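Local coordinates for glycosyltransferase Gtf1 (Streptococcus pneumoniae, PDB 4PQG), which belongs to the glycosyltransferases of the GT-B clan, adds an extended beta-sheet domain to that architecture, and is modelled with uridine-5'-diphosphate and 2-acetamido-2-deoxy-beta-D-glucopyranose, at residues Y203-Q206 with A207-A211; I185-Q189 with G190-V194; D459-K462 with Q463-A467. All blocks are in the same frame, centred on the assembly; numbering follows the deposited sequence.

Contact 1 of 3, residues Y203-Q206 with A207-A211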
ATOM      1  N   TYR A 203      -2.624 -25.187  14.679  1.00 18.71           N
ATOM      2  CA  TYR A 203      -1.502 -24.675  15.472  1.00 19.94           C
ATOM      3  C   TYR A 203      -0.606 -23.789  14.633  1.00 18.83           C
ATOM      4  O   TYR A 203       0.082 -24.286  13.743  1.00 19.11           O
ATOM      5  CB  TYR A 203      -0.688 -25.832  16.084  1.00 22.16           C
ATOM      6  CG  TYR A 203      -1.566 -26.723  16.915  1.00 23.92           C
ATOM      7  CD1 TYR A 203      -2.091 -26.266  18.130  1.00 26.06           C
ATOM      8  CD2 TYR A 203      -1.915 -28.011  16.481  1.00 25.44           C
ATOM      9  CE1 TYR A 203      -2.939 -27.065  18.886  1.00 27.37           C
ATOM     10  CE2 TYR A 203      -2.752 -28.821  17.241  1.00 25.53           C
ATOM     11  CZ  TYR A 203      -3.260 -28.343  18.440  1.00 26.13           C
ATOM     12  OH  TYR A 203      -4.105 -29.113  19.221  1.00 26.78           O
ATOM     13  N   GLY A 204      -0.625 -22.483  14.903  1.00 17.32           N
ATOM     14  CA  GLY A 204       0.257 -21.543  14.189  1.00 16.94           C
ATOM     15  C   GLY A 204      -0.401 -20.916  12.972  1.00 17.26           C
ATOM     16  O   GLY A 204      -1.302 -21.507  12.339  1.00 16.71           O
ATOM     17  N   LYS A 205       0.028 -19.706  12.631  1.00 16.34           N
ATOM     18  CA  LYS A 205      -0.619 -18.993  11.521  1.00 16.63           C
ATOM     19  C   LYS A 205      -0.458 -19.704  10.167  1.00 17.10           C
ATOM     20  O   LYS A 205      -1.354 -19.655   9.318  1.00 17.87           O
ATOM     21  CB  LYS A 205      -0.118 -17.544  11.432  1.00 16.69           C
ATOM     22  CG  LYS A 205      -0.930 -16.703  10.439  1.00 16.86           C
ATOM     23  CD  LYS A 205      -0.723 -15.226  10.632  1.00 16.57           C
ATOM     24  CE  LYS A 205      -1.377 -14.488   9.479  1.00 16.15           C
ATOM     25  NZ  LYS A 205      -1.553 -13.052   9.812  1.00 15.97           N
ATOM     26  N   GLN A 206       0.674 -20.372   9.965  1.00 17.37           N
ATOM     27  CA  GLN A 206       0.892 -21.096   8.717  1.00 18.37           C
ATOM     28  C   GLN A 206      -0.196 -22.136   8.439  1.00 17.29           C
ATOM     29  O   GLN A 206      -0.706 -22.225   7.320  1.00 16.99           O
ATOM     30  CB  GLN A 206       2.262 -21.761   8.705  1.00 20.05           C
ATOM     31  CG  GLN A 206       3.426 -20.808   8.477  1.00 22.58           C
ATOM     32  CD  GLN A 206       4.716 -21.580   8.254  1.00 25.02           C
ATOM     33  OE1 GLN A 206       5.134 -21.797   7.118  1.00 27.01           O
ATOM     34  NE2 GLN A 206       5.328 -22.038   9.337  1.00 25.13           N
ATOM     35  N   ALA A 207      -0.539 -22.911   9.463  1.00 17.06           N
ATOM     36  CA  ALA A 207      -1.570 -23.936   9.341  1.00 17.46           C
ATOM     37  C   ALA A 207      -2.921 -23.299   9.064  1.00 17.52           C
ATOM     38  O   ALA A 207      -3.735 -23.831   8.289  1.00 16.44           O
ATOM     39  CB  ALA A 207      -1.624 -24.784  10.604  1.00 17.79           C
ATOM     40  N   PHE A 208      -3.144 -22.147   9.696  1.00 16.55           N
ATOM     41  CA  PHE A 208      -4.371 -21.394   9.544  1.00 17.13           C
ATOM     42  C   PHE A 208      -4.502 -20.877   8.109  1.00 17.05           C
ATOM     43  O   PHE A 208      -5.559 -21.028   7.467  1.00 16.82           O
ATOM     44  CB  PHE A 208      -4.356 -20.233  10.555  1.00 17.06           C
ATOM     45  CG  PHE A 208      -5.598 -19.381  10.548  1.00 18.09           C
ATOM     46  CD1 PHE A 208      -6.847 -19.931  10.810  1.00 19.07           C
ATOM     47  CD2 PHE A 208      -5.501 -18.010  10.344  1.00 17.94           C
ATOM     48  CE1 PHE A 208      -7.979 -19.132  10.847  1.00 19.48           C
ATOM     49  CE2 PHE A 208      -6.626 -17.209  10.391  1.00 19.19           C
ATOM     50  CZ  PHE A 208      -7.868 -17.768  10.643  1.00 19.18           C
ATOM     51  N   VAL A 209      -3.420 -20.291   7.597  1.00 17.14           N
ATOM     52  CA  VAL A 209      -3.386 -19.820   6.205  1.00 17.62           C
ATOM     53  C   VAL A 209      -3.530 -20.996   5.228  1.00 17.64           C
ATOM     54  O   VAL A 209      -4.174 -20.854   4.197  1.00 17.96           O
ATOM     55  CB  VAL A 209      -2.108 -18.987   5.920  1.00 17.33           C
ATOM     56  CG1 VAL A 209      -1.956 -18.682   4.436  1.00 16.85           C
ATOM     57  CG2 VAL A 209      -2.172 -17.686   6.724  1.00 18.18           C
ATOM     58  N   ARG A 210      -2.950 -22.145   5.561  1.00 18.07           N
ATOM     59  CA  ARG A 210      -3.150 -23.348   4.735  1.00 19.84           C
ATOM     60  C   ARG A 210      -4.636 -23.694   4.604  1.00 19.49           C
ATOM     61  O   ARG A 210      -5.129 -23.914   3.495  1.00 19.58           O
ATOM     62  CB  ARG A 210      -2.362 -24.544   5.274  1.00 20.07           C
ATOM     63  CG  ARG A 210      -2.206 -25.640   4.236  1.00 21.81           C
ATOM     64  CD  ARG A 210      -1.546 -26.876   4.809  1.00 23.84           C
ATOM     65  NE  ARG A 210      -0.118 -26.664   5.028  1.00 26.57           N
ATOM     66  CZ  ARG A 210       0.802 -26.571   4.060  1.00 27.98           C
ATOM     67  NH1 ARG A 210       0.463 -26.652   2.772  1.00 27.91           N
ATOM     68  NH2 ARG A 210       2.080 -26.384   4.385  1.00 29.52           N
ATOM     69  N   ALA A 211      -5.334 -23.723   5.741  1.00 19.26           N
ATOM     70  CA  ALA A 211      -6.769 -24.005   5.791  1.00 19.57           C
ATOM     71  C   ALA A 211      -7.543 -23.000   4.969  1.00 19.41           C
ATOM     72  O   ALA A 211      -8.492 -23.350   4.257  1.00 19.04           O
ATOM     73  CB  ALA A 211      -7.260 -23.990   7.238  1.00 19.55           C
TER
HETATM   74  O   HOH W   1       1.469 -23.327  11.620  1.00 20.71           O
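The carbonyl oxygen of Gly204 is gripped by two backbone N-H groups of the first helical turn. Phe208 N donates to Gly204 O at 3.3 Å, while the bond from Ala207 N is weak and bent, with an angle of only 120° at its hydrogen. A second acceptor serves Ala207 N better: a water takes its hydrogen at 3.0 Å and donates in turn to Tyr203 O, bridging the end of the strand to the start of the helix. Gly204 is the N-cap residue between the two; its positive phi of 93° would press a beta carbon against Tyr203 O, so glycine suits the place.

From here the regular i to i+4 pattern takes over. Val209 N donates to Lys205 O at 2.8 Å, and Arg210 N follows with Gln206 O. Val209 CG2, turned back beside its own backbone N, lies 3.4 Å from Lys205 O and 4.0 Å from Lys205 CG, where the two side chains cross at a slant. Lys205 itself runs out fully extended, its side chain packed on Leu73 and Tyr195 and its NZ hydrogen-bonded to Thr48 O and Tyr74 OH. Phe208 places CB 3.3 Å from Lys205 O; with CG anti to the backbone N (chi1 -178°), its ring leads away into an aromatic cluster, stacked on Tyr195 and meeting Phe77 and Tyr74.

Helix 205-215 thus starts one residue after edge strand 201-203, with Lys205, Phe208 and Val209 against Leu73 of helix 73-76, and with Val209 also touching Val235 of helix 233-240, where Arg210 forms salt bridges to Glu238 and Glu239.

Contact 2 of 3, residues I185-Q189 with G190-V194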
ATOM      1  N   ILE A 185      -8.981 -17.447  18.751  1.00 15.03           N
ATOM      2  CA  ILE A 185      -7.540 -17.497  18.603  1.00 15.77           C
ATOM      3  C   ILE A 185      -6.990 -17.306  19.993  1.00 15.82           C
ATOM      4  O   ILE A 185      -7.301 -16.309  20.641  1.00 16.78           O
ATOM      5  CB  ILE A 185      -6.977 -16.405  17.663  1.00 15.71           C
ATOM      6  CG1 ILE A 185      -7.763 -16.360  16.336  1.00 15.36           C
ATOM      7  CG2 ILE A 185      -5.470 -16.626  17.458  1.00 15.81           C
ATOM      8  CD1 ILE A 185      -7.456 -15.131  15.470  1.00 16.69           C
ATOM      9  N   LEU A 186      -6.213 -18.272  20.459  1.00 16.01           N
ATOM     10  CA  LEU A 186      -5.567 -18.145  21.756  1.00 17.18           C
ATOM     11  C   LEU A 186      -4.251 -17.423  21.522  1.00 18.54           C
ATOM     12  O   LEU A 186      -3.443 -17.857  20.706  1.00 17.82           O
ATOM     13  CB  LEU A 186      -5.388 -19.514  22.418  1.00 17.61           C
ATOM     14  CG  LEU A 186      -6.701 -20.285  22.629  1.00 18.86           C
ATOM     15  CD1 LEU A 186      -6.415 -21.565  23.421  1.00 19.38           C
ATOM     16  CD2 LEU A 186      -7.760 -19.436  23.335  1.00 18.36           C
ATOM     17  N   MET A 187      -4.069 -16.304  22.232  1.00 19.78           N
ATOM     18  CA  MET A 187      -2.941 -15.409  22.037  1.00 21.55           C
ATOM     19  C   MET A 187      -1.871 -15.620  23.093  1.00 24.29           C
ATOM     20  O   MET A 187      -2.167 -15.942  24.244  1.00 24.84           O
ATOM     21  CB  MET A 187      -3.412 -13.947  22.092  1.00 20.64           C
ATOM     22  CG  MET A 187      -4.524 -13.609  21.114  1.00 21.63           C
ATOM     23  SD  MET A 187      -4.023 -13.745  19.383  1.00 22.35           S
ATOM     24  CE  MET A 187      -2.608 -12.635  19.371  1.00 21.94           C
ATOM     25  N   ASN A 188      -0.621 -15.419  22.701  1.00 25.91           N
ATOM     26  CA  ASN A 188       0.468 -15.404  23.668  1.00 28.93           C
ATOM     27  C   ASN A 188       1.482 -14.345  23.253  1.00 29.25           C
ATOM     28  O   ASN A 188       2.212 -14.502  22.265  1.00 25.79           O
ATOM     29  CB  ASN A 188       1.100 -16.796  23.825  1.00 29.67           C
ATOM     30  CG  ASN A 188       2.292 -16.803  24.779  1.00 31.70           C
ATOM     31  OD1 ASN A 188       2.526 -15.849  25.516  1.00 33.92           O
ATOM     32  ND2 ASN A 188       3.048 -17.887  24.757  1.00 31.90           N
ATOM     33  N   GLN A 189       1.468 -13.248  24.004  1.00 29.94           N
ATOM     34  CA  GLN A 189       2.337 -12.093  23.761  1.00 32.49           C
ATOM     35  C   GLN A 189       2.327 -11.652  22.289  1.00 30.09           C
ATOM     36  O   GLN A 189       3.377 -11.493  21.669  1.00 29.43           O
ATOM     37  CB  GLN A 189       3.761 -12.363  24.285  1.00 36.03           C
ATOM     38  CG  GLN A 189       3.868 -12.484  25.812  1.00 41.03           C
ATOM     39  CD  GLN A 189       3.333 -11.262  26.571  1.00 45.66           C
ATOM     40  OE1 GLN A 189       3.594 -10.107  26.201  1.00 49.27           O
ATOM     41  NE2 GLN A 189       2.586 -11.515  27.647  1.00 44.98           N
ATOM     42  N   GLY A 190       1.128 -11.478  21.735  1.00 28.79           N
ATOM     43  CA  GLY A 190       0.973 -11.092  20.327  1.00 28.30           C
ATOM     44  C   GLY A 190       1.066 -12.210  19.301  1.00 27.84           C
ATOM     45  O   GLY A 190       0.808 -12.003  18.109  1.00 30.69           O
ATOM     46  N   LYS A 191       1.443 -13.402  19.728  1.00 25.97           N
ATOM     47  CA  LYS A 191       1.510 -14.507  18.782  1.00 24.84           C
ATOM     48  C   LYS A 191       0.149 -15.213  18.766  1.00 22.65           C
ATOM     49  O   LYS A 191      -0.396 -15.528  19.816  1.00 20.03           O
ATOM     50  CB  LYS A 191       2.645 -15.462  19.162  1.00 26.35           C
ATOM     51  CG  LYS A 191       2.862 -16.607  18.185  1.00 30.32           C
ATOM     52  CD  LYS A 191       3.967 -17.537  18.674  1.00 33.64           C
ATOM     53  CE  LYS A 191       3.865 -18.900  17.999  1.00 36.15           C
ATOM     54  NZ  LYS A 191       4.574 -19.952  18.783  1.00 39.18           N
ATOM     55  N   GLU A 192      -0.380 -15.445  17.568  1.00 21.38           N
ATOM     56  CA  GLU A 192      -1.606 -16.234  17.383  1.00 22.39           C
ATOM     57  C   GLU A 192      -1.206 -17.711  17.398  1.00 22.58           C
ATOM     58  O   GLU A 192      -0.749 -18.265  16.395  1.00 24.20           O
ATOM     59  CB  GLU A 192      -2.299 -15.864  16.060  1.00 21.05           C
ATOM     60  CG  GLU A 192      -2.715 -14.397  15.955  1.00 22.68           C
ATOM     61  CD  GLU A 192      -3.056 -13.958  14.526  1.00 23.76           C
ATOM     62  OE1 GLU A 192      -3.222 -14.812  13.640  1.00 21.30           O
ATOM     63  OE2 GLU A 192      -3.133 -12.737  14.272  1.00 25.40           O
ATOM     64  N   GLU A 193      -1.360 -18.347  18.546  1.00 21.95           N
ATOM     65  CA  GLU A 193      -0.788 -19.675  18.737  1.00 21.87           C
ATOM     66  C   GLU A 193      -1.724 -20.804  18.322  1.00 20.44           C
ATOM     67  O   GLU A 193      -1.311 -21.759  17.681  1.00 19.56           O
ATOM     68  CB  GLU A 193      -0.318 -19.851  20.188  1.00 25.28           C
ATOM     69  CG  GLU A 193       0.959 -19.077  20.495  1.00 30.36           C
ATOM     70  CD  GLU A 193       1.654 -19.511  21.780  1.00 34.87           C
ATOM     71  OE1 GLU A 193       1.027 -20.194  22.633  1.00 37.88           O
ATOM     72  OE2 GLU A 193       2.839 -19.154  21.939  1.00 38.96           O
ATOM     73  N   VAL A 194      -2.993 -20.677  18.680  1.00 18.94           N
ATOM     74  CA  VAL A 194      -3.961 -21.749  18.462  1.00 18.17           C
ATOM     75  C   VAL A 194      -5.241 -21.138  17.909  1.00 16.89           C
ATOM     76  O   VAL A 194      -5.724 -20.127  18.431  1.00 16.47           O
ATOM     77  CB  VAL A 194      -4.244 -22.470  19.802  1.00 18.62           C
ATOM     78  CG1 VAL A 194      -5.409 -23.432  19.687  1.00 19.16           C
ATOM     79  CG2 VAL A 194      -3.003 -23.193  20.328  1.00 19.77           C
TER
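Leu186 and Val194 form a hydrogen-bonded antiparallel pair, closed by Leu186 N to Val194 O at 2.8 Å and by Glu193 N to Leu186 O. Because Glu193 and Val194 both face Leu186, the pairing slips by one residue: a classic beta bulge, beyond which Met187 pairs with Glu192 and Asn188 with Lys191. The N-to-C directions of the short strands 185-188 and 191-194 differ by 130°. A type I' turn from Asn188 to Lys191 reverses the chain, closed by Asn188 N to Lys191 O and Lys191 N to Asn188 O; Gly190, at positive phi, fits where a beta carbon would strike the preceding carbonyl oxygen.

This tight hairpin of strands 181-188 and 191-196 belongs to the extended antiparallel sheet of the protein. On one face Met187 and Glu192 lie side by side, pointing the same way; the bend at chi2 (-65°) brings Met187 SD to 3.7 Å from Glu192 CG, and a further bend at chi3 turns CE toward Gly190 O and Lys191 O. Glu192 OE1 is held by Tyr74 OH and Tyr195 OH. Nearby, Ile185 CG2 meets Glu192 CB at 3.5 Å. The other face carries Leu186 against Val194, CB to CB at 4.1 Å. Asn188 ND2 donates to Glu193 OE2 at 3.1 Å from above the carboxylate plane, the amide and carboxylate planes standing 81° apart.

Contact 3 of 3, residues D459-K462 with Q463-A467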
ATOM      1  N   ASP A 459      25.670  18.338   0.119  1.00 32.83           N
ATOM      2  CA  ASP A 459      25.916  19.642  -0.528  1.00 33.64           C
ATOM      3  C   ASP A 459      25.891  19.606  -2.058  1.00 30.79           C
ATOM      4  O   ASP A 459      25.328  20.505  -2.683  1.00 29.27           O
ATOM      5  CB  ASP A 459      27.247  20.236  -0.071  1.00 38.47           C
ATOM      6  CG  ASP A 459      27.249  20.620   1.396  1.00 42.06           C
ATOM      7  OD1 ASP A 459      26.165  20.824   1.992  1.00 46.71           O
ATOM      8  OD2 ASP A 459      28.357  20.730   1.952  1.00 45.02           O
ATOM      9  N   GLN A 460      26.524  18.587  -2.648  1.00 29.54           N
ATOM     10  CA  GLN A 460      26.526  18.371  -4.103  1.00 29.85           C
ATOM     11  C   GLN A 460      25.131  18.095  -4.638  1.00 27.36           C
ATOM     12  O   GLN A 460      24.742  18.622  -5.683  1.00 25.44           O
ATOM     13  CB  GLN A 460      27.403  17.177  -4.482  1.00 32.68           C
ATOM     14  CG  GLN A 460      28.736  17.536  -5.095  1.00 38.79           C
ATOM     15  CD  GLN A 460      29.691  18.089  -4.066  1.00 41.61           C
ATOM     16  OE1 GLN A 460      30.395  17.332  -3.381  1.00 44.75           O
ATOM     17  NE2 GLN A 460      29.720  19.419  -3.943  1.00 40.51           N
ATOM     18  N   ILE A 461      24.393  17.248  -3.925  1.00 25.48           N
ATOM     19  CA  ILE A 461      23.035  16.884  -4.329  1.00 23.39           C
ATOM     20  C   ILE A 461      22.117  18.102  -4.360  1.00 23.11           C
ATOM     21  O   ILE A 461      21.458  18.349  -5.366  1.00 23.55           O
ATOM     22  CB  ILE A 461      22.446  15.790  -3.421  1.00 22.88           C
ATOM     23  CG1 ILE A 461      23.177  14.462  -3.660  1.00 22.19           C
ATOM     24  CG2 ILE A 461      20.936  15.651  -3.645  1.00 21.98           C
ATOM     25  CD1 ILE A 461      23.052  13.496  -2.488  1.00 23.08           C
ATOM     26  N   LYS A 462      22.078  18.866  -3.273  1.00 23.69           N
ATOM     27  CA  LYS A 462      21.191  20.022  -3.207  1.00 27.15           C
ATOM     28  C   LYS A 462      21.549  21.060  -4.270  1.00 27.68           C
ATOM     29  O   LYS A 462      20.665  21.700  -4.844  1.00 27.04           O
ATOM     30  CB  LYS A 462      21.160  20.630  -1.799  1.00 30.46           C
ATOM     31  CG  LYS A 462      22.042  21.840  -1.568  1.00 32.75           C
ATOM     32  CD  LYS A 462      22.089  22.195  -0.093  1.00 34.70           C
ATOM     33  CE  LYS A 462      23.237  23.155   0.180  1.00 35.92           C
ATOM     34  NZ  LYS A 462      23.702  23.032   1.589  1.00 38.77           N
ATOM     35  N   GLN A 463      22.848  21.204  -4.534  1.00 28.46           N
ATOM     36  CA  GLN A 463      23.346  22.129  -5.550  1.00 30.44           C
ATOM     37  C   GLN A 463      22.925  21.677  -6.944  1.00 27.63           C
ATOM     38  O   GLN A 463      22.543  22.499  -7.771  1.00 28.78           O
ATOM     39  CB  GLN A 463      24.872  22.270  -5.440  1.00 33.43           C
ATOM     40  CG  GLN A 463      25.599  22.710  -6.701  1.00 38.03           C
ATOM     41  CD  GLN A 463      27.116  22.751  -6.509  1.00 44.20           C
ATOM     42  OE1 GLN A 463      27.866  21.977  -7.127  1.00 45.85           O
ATOM     43  NE2 GLN A 463      27.575  23.639  -5.624  1.00 45.27           N
ATOM     44  N   ALA A 464      22.969  20.371  -7.190  1.00 26.11           N
ATOM     45  CA  ALA A 464      22.564  19.823  -8.483  1.00 25.54           C
ATOM     46  C   ALA A 464      21.079  20.036  -8.744  1.00 25.63           C
ATOM     47  O   ALA A 464      20.709  20.610  -9.770  1.00 24.79           O
ATOM     48  CB  ALA A 464      22.945  18.349  -8.610  1.00 26.82           C
ATOM     49  N   TYR A 465      20.221  19.586  -7.826  1.00 26.23           N
ATOM     50  CA  TYR A 465      18.774  19.799  -7.985  1.00 25.72           C
ATOM     51  C   TYR A 465      18.434  21.289  -8.124  1.00 26.04           C
ATOM     52  O   TYR A 465      17.674  21.665  -9.028  1.00 25.28           O
ATOM     53  CB  TYR A 465      17.980  19.161  -6.834  1.00 25.10           C
ATOM     54  CG  TYR A 465      17.699  17.694  -7.040  1.00 24.10           C
ATOM     55  CD1 TYR A 465      16.484  17.265  -7.587  1.00 23.41           C
ATOM     56  CD2 TYR A 465      18.653  16.731  -6.698  1.00 23.50           C
ATOM     57  CE1 TYR A 465      16.228  15.913  -7.789  1.00 23.06           C
ATOM     58  CE2 TYR A 465      18.399  15.384  -6.878  1.00 23.75           C
ATOM     59  CZ  TYR A 465      17.188  14.976  -7.416  1.00 23.20           C
ATOM     60  OH  TYR A 465      16.968  13.630  -7.602  1.00 22.19           O
ATOM     61  N   ALA A 466      18.999  22.126  -7.244  1.00 26.04           N
ATOM     62  CA  ALA A 466      18.796  23.585  -7.324  1.00 27.65           C
ATOM     63  C   ALA A 466      19.135  24.109  -8.714  1.00 27.97           C
ATOM     64  O   ALA A 466      18.326  24.818  -9.313  1.00 26.41           O
ATOM     65  CB  ALA A 466      19.618  24.325  -6.279  1.00 27.26           C
ATOM     66  N   ALA A 467      20.314  23.733  -9.222  1.00 28.23           N
ATOM     67  CA  ALA A 467      20.772  24.149 -10.557  1.00 29.49           C
ATOM     68  C   ALA A 467      19.826  23.694 -11.662  1.00 30.11           C
ATOM     69  O   ALA A 467      19.578  24.425 -12.625  1.00 29.97           O
ATOM     70  CB  ALA A 467      22.178  23.628 -10.828  1.00 29.66           C
TER
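Tyr465 N donates to Ile461 O at 3.0 Å, nearly straight at 171°, one of four successive backbone bonds to carbonyls four residues back. Gln463 N reaches Asp459 O at a longer 3.2 Å, and Ala464 N with Gln460 O and Ala466 N with Lys462 O complete the set. Beside the last of these, Ala466 CB lies 3.2 Å from Lys462 O; Ala466 also touches Glu352 of helix 343-353.

Apolar contact centres on Ile461 and Tyr465, one turn apart and lying side by side in the same direction. Methyl CG2 of Ile461, anti to the backbone N, comes within 4.0 Å of Tyr465 CD2, while Ile461 O sits at the ring edge, 3.5 Å from the same CD2.

Charge appears on the exposed side, where Lys462, extended beyond CG, brings NZ to Asp459 OD1 at 3.3 Å, a salt bridge whose hydrogen bond is weak.

This stretch of helix is therefore amphipathic. Buried Ile461 and the Tyr465 ring face Phe431, with the ring edge-to-face against it and also touching Leu346, and the hydroxyl end of the buried tyrosine is satisfied by Thr407 O; Asp459, Gln460 and Gln463 suit the exposed surface.

In the fold
Following the chain from the N terminus, contact 2 comes first, closing the tight hairpin between strands 181-188 and 191-196 near the end of the ten-stranded antiparallel sheet. Contact 1 follows in series after edge strand 201-203, winding the first turns of helix 205-215. These two touch: Gly204 N probably hydrogen-bonds to Glu193 O, and Tyr203 packs on Val194, so the sheet is tied to the helix leading into strand 223-226 of the seven-stranded parallel sheet. Contact 3 lies far along the chain within helix 458-474, beside the six-stranded parallel sheet, its centre about 51 Å from the centres of both others. Contacts 1 and 3, at helix turns, close no loop. None of the three nests or crosses.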